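Local coordinates for protein type II restriction enzyme NlaIV (Neisseria lactamica, PDB 6QM2) that recognises the double-stranded DNA sequence 5'-GGNNCC-3' and cuts it in the middle, as a type II restriction endonuclease leaving blunt ends, at residues P100-A105 and W149-S154; D112-K117 and S213-K218. All coordinates share one frame; numbering follows the deposited sequence.

Contact 1: residues P100-A105 and W149-S154. With K (potassium ion), chain C.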
loop_
_atom_site.group_PDB
_atom_site.type_symbol
_atom_site.label_atom_id
_atom_site.label_comp_id
_atom_site.label_asym_id
_atom_site.label_seq_id
_atom_site.Cartn_x
_atom_site.Cartn_y
_atom_site.Cartn_z
ATOM N N PRO A 100 -16.105 -10.152 -1.456
ATOM C CA PRO A 100 -15.579 -9.409 -0.298
ATOM C C PRO A 100 -14.188 -9.861 0.178
ATOM O O PRO A 100 -14.007 -11.019 0.562
ATOM C CB PRO A 100 -16.638 -9.648 0.788
ATOM C CG PRO A 100 -17.878 -9.995 0.046
ATOM C CD PRO A 100 -17.408 -10.773 -1.140
ATOM N N GLY A 101 -13.230 -8.934 0.138
ATOM C CA GLY A 101 -11.833 -9.211 0.471
ATOM C C GLY A 101 -11.441 -8.985 1.921
ATOM O O GLY A 101 -10.315 -9.308 2.312
ATOM N N PHE A 102 -12.350 -8.420 2.717
ATOM C CA PHE A 102 -12.079 -8.150 4.136
ATOM C C PHE A 102 -12.159 -9.420 4.978
ATOM O O PHE A 102 -12.757 -10.415 4.568
ATOM C CB PHE A 102 -13.005 -7.055 4.707
ATOM C CG PHE A 102 -14.478 -7.408 4.709
ATOM C CD1 PHE A 102 -15.035 -8.167 5.740
ATOM C CD2 PHE A 102 -15.319 -6.943 3.699
ATOM C CE1 PHE A 102 -16.386 -8.477 5.742
ATOM C CE2 PHE A 102 -16.673 -7.251 3.700
ATOM C CZ PHE A 102 -17.208 -8.016 4.722
ATOM N N ASP A 103 -11.541 -9.359 6.152
ATOM C CA ASP A 103 -11.579 -10.438 7.133
ATOM C C ASP A 103 -12.481 -10.033 8.297
ATOM O O ASP A 103 -12.629 -8.849 8.591
ATOM C CB ASP A 103 -10.166 -10.725 7.650
ATOM C CG ASP A 103 -9.204 -11.120 6.539
ATOM O OD1 ASP A 103 -9.520 -12.061 5.775
ATOM O OD2 ASP A 103 -8.127 -10.490 6.439
ATOM N N ILE A 104 -13.079 -11.019 8.957
ATOM C CA ILE A 104 -13.873 -10.765 10.155
ATOM C C ILE A 104 -12.902 -10.595 11.327
ATOM O O ILE A 104 -12.823 -9.515 11.916
ATOM C CB ILE A 104 -14.900 -11.895 10.433
ATOM C CG1 ILE A 104 -15.778 -12.169 9.199
ATOM C CG2 ILE A 104 -15.765 -11.554 11.641
ATOM C CD1 ILE A 104 -16.378 -10.938 8.556
ATOM N N ALA A 105 -12.147 -11.649 11.630
ATOM C CA ALA A 105 -11.177 -11.643 12.732
ATOM C C ALA A 105 -10.401 -12.956 12.766
ATOM O O ALA A 105 -10.876 -13.967 12.252
ATOM C CB ALA A 105 -11.886 -11.437 14.064
ATOM N N TRP A 149 -23.133 -12.727 11.893
ATOM C CA TRP A 149 -23.786 -13.975 11.466
ATOM C C TRP A 149 -24.466 -13.858 10.093
ATOM O O TRP A 149 -24.623 -14.860 9.399
ATOM C CB TRP A 149 -24.763 -14.521 12.540
ATOM C CG TRP A 149 -25.759 -13.539 13.135
ATOM C CD1 TRP A 149 -25.571 -12.741 14.238
ATOM C CD2 TRP A 149 -27.093 -13.285 12.686
ATOM N NE1 TRP A 149 -26.693 -11.990 14.482
ATOM C CE2 TRP A 149 -27.645 -12.305 13.547
ATOM C CE3 TRP A 149 -27.875 -13.779 11.630
ATOM C CZ2 TRP A 149 -28.948 -11.812 13.388
ATOM C CZ3 TRP A 149 -29.175 -13.285 11.469
ATOM C CH2 TRP A 149 -29.696 -12.313 12.347
ATOM N N GLN A 150 -24.850 -12.643 9.702
ATOM C CA GLN A 150 -25.455 -12.393 8.383
ATOM C C GLN A 150 -24.451 -12.358 7.220
ATOM O O GLN A 150 -24.851 -12.479 6.062
ATOM C CB GLN A 150 -26.253 -11.081 8.396
ATOM C CG GLN A 150 -27.479 -11.104 9.294
ATOM C CD GLN A 150 -28.239 -9.792 9.263
ATOM O OE1 GLN A 150 -27.683 -8.731 9.549
ATOM N NE2 GLN A 150 -29.516 -9.860 8.915
ATOM N N ILE A 151 -23.164 -12.188 7.521
ATOM C CA ILE A 151 -22.131 -12.092 6.483
ATOM C C ILE A 151 -21.123 -13.245 6.516
ATOM O O ILE A 151 -20.072 -13.150 5.886
ATOM C CB ILE A 151 -21.404 -10.722 6.536
ATOM C CG1 ILE A 151 -20.527 -10.582 7.792
ATOM C CG2 ILE A 151 -22.423 -9.592 6.474
ATOM C CD1 ILE A 151 -19.787 -9.265 7.871
ATOM N N THR A 152 -21.432 -14.322 7.240
ATOM C CA THR A 152 -20.583 -15.516 7.265
ATOM C C THR A 152 -21.413 -16.759 7.004
ATOM O O THR A 152 -22.640 -16.739 7.105
ATOM C CB THR A 152 -19.842 -15.694 8.606
ATOM O OG1 THR A 152 -20.766 -15.551 9.690
ATOM C CG2 THR A 152 -18.731 -14.674 8.746
ATOM N N ARG A 153 -20.712 -17.838 6.673
ATOM C CA ARG A 153 -21.326 -19.110 6.320
ATOM C C ARG A 153 -20.419 -20.258 6.749
ATOM O O ARG A 153 -19.370 -20.037 7.363
ATOM C CB ARG A 153 -21.572 -19.155 4.808
ATOM C CG ARG A 153 -20.335 -18.933 3.940
ATOM C CD ARG A 153 -20.522 -19.527 2.550
ATOM N NE ARG A 153 -19.529 -19.048 1.587
ATOM C CZ ARG A 153 -18.270 -19.483 1.477
ATOM N NH1 ARG A 153 -17.784 -20.433 2.280
ATOM N NH2 ARG A 153 -17.479 -18.949 0.548
ATOM N N SER A 154 -20.833 -21.480 6.433
ATOM C CA SER A 154 -19.963 -22.643 6.561
ATOM C C SER A 154 -19.087 -22.768 5.316
ATOM O O SER A 154 -19.191 -21.961 4.389
ATOM C CB SER A 154 -20.797 -23.907 6.758
ATOM O OG SER A 154 -19.989 -24.966 7.232
HETATM K K K C . -11.213 -6.720 12.360
HETATM O O HOH W 1 -9.310 -8.881 11.150
#

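Contact 2: residues D112-K117 and S213-K218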
loop_
_atom_site.group_PDB
_atom_site.type_symbol
_atom_site.label_atom_id
_atom_site.label_comp_id
_atom_site.label_asym_id
_atom_site.label_seq_id
_atom_site.Cartn_x
_atom_site.Cartn_y
_atom_site.Cartn_z
ATOM N N ASP A 112 -12.077 -16.894 21.739
ATOM C CA ASP A 112 -11.828 -16.490 23.135
ATOM C C ASP A 112 -12.572 -15.214 23.500
ATOM O O ASP A 112 -13.125 -15.110 24.591
ATOM C CB ASP A 112 -10.329 -16.279 23.406
ATOM C CG ASP A 112 -9.529 -17.575 23.376
ATOM O OD1 ASP A 112 -10.126 -18.674 23.424
ATOM O OD2 ASP A 112 -8.285 -17.492 23.308
ATOM N N GLU A 113 -12.559 -14.247 22.586
ATOM C CA GLU A 113 -13.191 -12.942 22.792
ATOM C C GLU A 113 -14.676 -13.064 23.125
ATOM O O GLU A 113 -15.140 -12.430 24.067
ATOM C CB GLU A 113 -13.002 -12.068 21.540
ATOM C CG GLU A 113 -13.642 -10.676 21.562
ATOM C CD GLU A 113 -12.770 -9.607 22.194
ATOM O OE1 GLU A 113 -11.926 -9.938 23.059
ATOM O OE2 GLU A 113 -12.945 -8.427 21.816
ATOM N N ILE A 114 -15.415 -13.866 22.358
ATOM C CA ILE A 114 -16.876 -13.958 22.533
ATOM C C ILE A 114 -17.338 -14.706 23.797
ATOM O O ILE A 114 -18.511 -14.631 24.154
ATOM C CB ILE A 114 -17.608 -14.503 21.276
ATOM C CG1 ILE A 114 -17.236 -15.964 20.970
ATOM C CG2 ILE A 114 -17.345 -13.596 20.083
ATOM C CD1 ILE A 114 -18.162 -16.619 19.968
ATOM N N ILE A 115 -16.436 -15.421 24.467
ATOM C CA ILE A 115 -16.710 -15.915 25.822
ATOM C C ILE A 115 -16.578 -14.781 26.840
ATOM O O ILE A 115 -17.453 -14.600 27.679
ATOM C CB ILE A 115 -15.803 -17.104 26.203
ATOM C CG1 ILE A 115 -16.306 -18.353 25.474
ATOM C CG2 ILE A 115 -15.785 -17.328 27.720
ATOM C CD1 ILE A 115 -15.430 -19.576 25.621
ATOM N N HIS A 116 -15.481 -14.033 26.772
ATOM C CA HIS A 116 -15.228 -12.936 27.710
ATOM C C HIS A 116 -16.163 -11.748 27.448
ATOM O O HIS A 116 -16.600 -11.080 28.386
ATOM C CB HIS A 116 -13.759 -12.492 27.641
ATOM C CG HIS A 116 -12.787 -13.519 28.147
ATOM N ND1 HIS A 116 -11.782 -13.214 29.041
ATOM C CD2 HIS A 116 -12.666 -14.845 27.888
ATOM C CE1 HIS A 116 -11.085 -14.305 29.308
ATOM N NE2 HIS A 116 -11.602 -15.309 28.623
ATOM N N LYS A 117 -16.479 -11.507 26.174
ATOM C CA LYS A 117 -17.290 -10.368 25.750
ATOM C C LYS A 117 -18.326 -10.788 24.688
ATOM O O LYS A 117 -18.201 -10.423 23.516
ATOM C CB LYS A 117 -16.375 -9.275 25.188
ATOM C CG LYS A 117 -15.309 -8.757 26.144
ATOM C CD LYS A 117 -14.495 -7.656 25.476
ATOM C CE LYS A 117 -13.408 -7.098 26.380
ATOM N NZ LYS A 117 -12.956 -5.761 25.904
ATOM N N SER A 213 -13.767 -28.353 25.282
ATOM C CA SER A 213 -14.615 -29.145 26.171
ATOM C C SER A 213 -15.654 -28.281 26.886
ATOM O O SER A 213 -16.853 -28.548 26.817
ATOM C CB SER A 213 -13.757 -29.901 27.195
ATOM O OG SER A 213 -14.531 -30.816 27.944
ATOM N N LEU A 214 -15.185 -27.221 27.531
ATOM C CA LEU A 214 -16.047 -26.378 28.355
ATOM C C LEU A 214 -16.785 -25.289 27.559
ATOM O O LEU A 214 -17.727 -24.689 28.079
ATOM C CB LEU A 214 -15.217 -25.740 29.484
ATOM C CG LEU A 214 -14.293 -26.665 30.306
ATOM C CD1 LEU A 214 -13.594 -25.886 31.414
ATOM C CD2 LEU A 214 -15.048 -27.858 30.882
ATOM N N TRP A 215 -16.383 -25.074 26.302
ATOM C CA TRP A 215 -16.763 -23.888 25.503
ATOM C C TRP A 215 -18.255 -23.520 25.501
ATOM O O TRP A 215 -18.595 -22.347 25.664
ATOM C CB TRP A 215 -16.281 -24.033 24.041
ATOM C CG TRP A 215 -16.084 -22.718 23.351
ATOM C CD1 TRP A 215 -14.911 -22.039 23.224
ATOM C CD2 TRP A 215 -17.086 -21.916 22.712
ATOM N NE1 TRP A 215 -15.113 -20.858 22.547
ATOM C CE2 TRP A 215 -16.439 -20.756 22.223
ATOM C CE3 TRP A 215 -18.466 -22.061 22.505
ATOM C CZ2 TRP A 215 -17.127 -19.745 21.536
ATOM C CZ3 TRP A 215 -19.152 -21.055 21.826
ATOM C CH2 TRP A 215 -18.478 -19.911 21.347
ATOM N N LYS A 216 -19.129 -24.510 25.304
ATOM C CA LYS A 216 -20.580 -24.270 25.206
ATOM C C LYS A 216 -21.144 -23.700 26.505
ATOM O O LYS A 216 -21.835 -22.679 26.490
ATOM C CB LYS A 216 -21.315 -25.568 24.853
ATOM C CG LYS A 216 -22.815 -25.427 24.593
ATOM C CD LYS A 216 -23.488 -26.794 24.496
ATOM C CE LYS A 216 -24.963 -26.739 24.868
ATOM N NZ LYS A 216 -25.729 -25.812 23.992
ATOM N N ARG A 217 -20.844 -24.375 27.616
ATOM C CA ARG A 217 -21.301 -23.957 28.943
ATOM C C ARG A 217 -20.744 -22.573 29.282
ATOM O O ARG A 217 -21.501 -21.659 29.612
ATOM C CB ARG A 217 -20.890 -24.991 30.007
ATOM C CG ARG A 217 -21.518 -24.798 31.388
ATOM C CD ARG A 217 -20.993 -25.805 32.411
ATOM N NE ARG A 217 -19.530 -25.753 32.555
ATOM C CZ ARG A 217 -18.838 -24.849 33.261
ATOM N NH1 ARG A 217 -19.448 -23.871 33.933
ATOM N NH2 ARG A 217 -17.506 -24.921 33.296
ATOM N N LYS A 218 -19.427 -22.419 29.160
ATOM C CA LYS A 218 -18.756 -21.141 29.435
ATOM C C LYS A 218 -19.348 -19.973 28.648
ATOM O O LYS A 218 -19.453 -18.866 29.177
ATOM C CB LYS A 218 -17.249 -21.232 29.154
ATOM C CG LYS A 218 -16.495 -22.118 30.133
ATOM C CD LYS A 218 -14.992 -21.888 30.089
ATOM C CE LYS A 218 -14.606 -20.561 30.724
ATOM N NZ LYS A 218 -13.171 -20.538 31.112
HETATM O O HOH W 2 -12.409 -20.197 23.400
#

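Contact 1: residues P100-A105 and W149-S154
I104 and I151 bury nearly equal areas, 43 and 42 Å², and meet through their terminal methyls: CD1 of I104 lies 3.9 Å from CD1 of I151. The two side chains approach at a slant. I151 gets there by reach, since CG1 is set between its backbone N and carbonyl carbon (chi1 69°) and the chain then runs straight on (chi2 179°), which brings CD1 to the other loop. I104 is bent at both torsions, which leaves CG1 to rest against CG2 of T152 at 3.9 Å while CD1 faces the isoleucine. T152 meets it through CG2, which lies beside its own backbone N, while OG1 is hydrogen-bonded to the carbonyl of V148. The F102 ring closes one side of the cluster, with CE1 4.1 Å from CD1 of I151. That methyl lies at the ring's edge, near its plane, as does CD1 of I104 from the same segment as the ring, so the phenyl presents its rim rather than a face to both. All four touching residues are buried, yet they share only 129 Å² through a few side-chain ends, and every pair across the contact is apolar. The backbone O of I104 also lies 3.3 Å from the potassium ion, a long approach, with E90 OE2 and a water among the ion's ligands. E90 and K92 fit the E-X-K element of the PD-(D/E)XK nucleases, and K92 NZ also donates to the carbonyl of D103. Strand 124-132 packs against the cluster, with Y125 touching both isoleucines and I127 touching F102 and I151; strand 88-95 flanks F102, and helix 191-204 reaches T152 through F194.

Contact 2: residues D112-K117 and S213-K218
I115 lays its CD1 over one face of the W215 indole, 3.5 Å from the centroid of the five-membered ring and 20° off the ring normal, which is the geometry of a CH-pi contact. CG1 of I115 is anti to the carbonyl carbon (chi1 -75°) and the chain continues extended; that shape puts the terminal methyl over the pyrrole part. I114 takes the same indole at its edge: its CD1 lies near the ring plane, 3.6 Å from CH2 on the six-membered ring, and the two side chains cross at about a right angle. One tryptophan is thus gripped over a face and along its rim by consecutive residues of one helical turn. This is helix-to-helix packing, in which the C-terminal turn of helix 107-116 packs on the N-terminal part of helix 215-227; the indole also touches I198, E199 and V202 of helix 191-204, and its ring lies nearly parallel to that of F219. Toward K218 the packing slackens. CD1 of I115 is 4.3 Å from CB of K218, and CG2 of I115 is 4.2 Å from the K218 carbonyl O, although these two residues have the closest CA atoms, 6.7 Å apart. K218 itself is exposed, with its ammonium 6.0 Å from NE2 of H116, too far for a direct bond. At another edge of the indole a water bridges the helices: it lies 2.7 Å from OD1 of D112 and accepts weakly from NE1 of W215, which also makes a weak bond to the carbonyl of S111.

Overall arrangement
The centres of contacts 1 and 2 lie 20 Å apart and their nearest atoms about 8 Å, without touching. Along the chain their segments alternate: 100-105 leads through strand 105-106 into the helix carrying 112-117, while 149-154 and 213-218 follow in order. The centre of contact 1 lies about 7 Å from the centre of the chain, that of contact 2 about 20 Å. The potassium ion beside I104 also meets E90 of the probable E-X-K element, whereas the I114 side chain stays about 12 Å from it. The sodium ion, held by S68, N70, M73 and P75, is about 11 Å from the I104 side chain and 13 Å from that of I114; E113 touches M73.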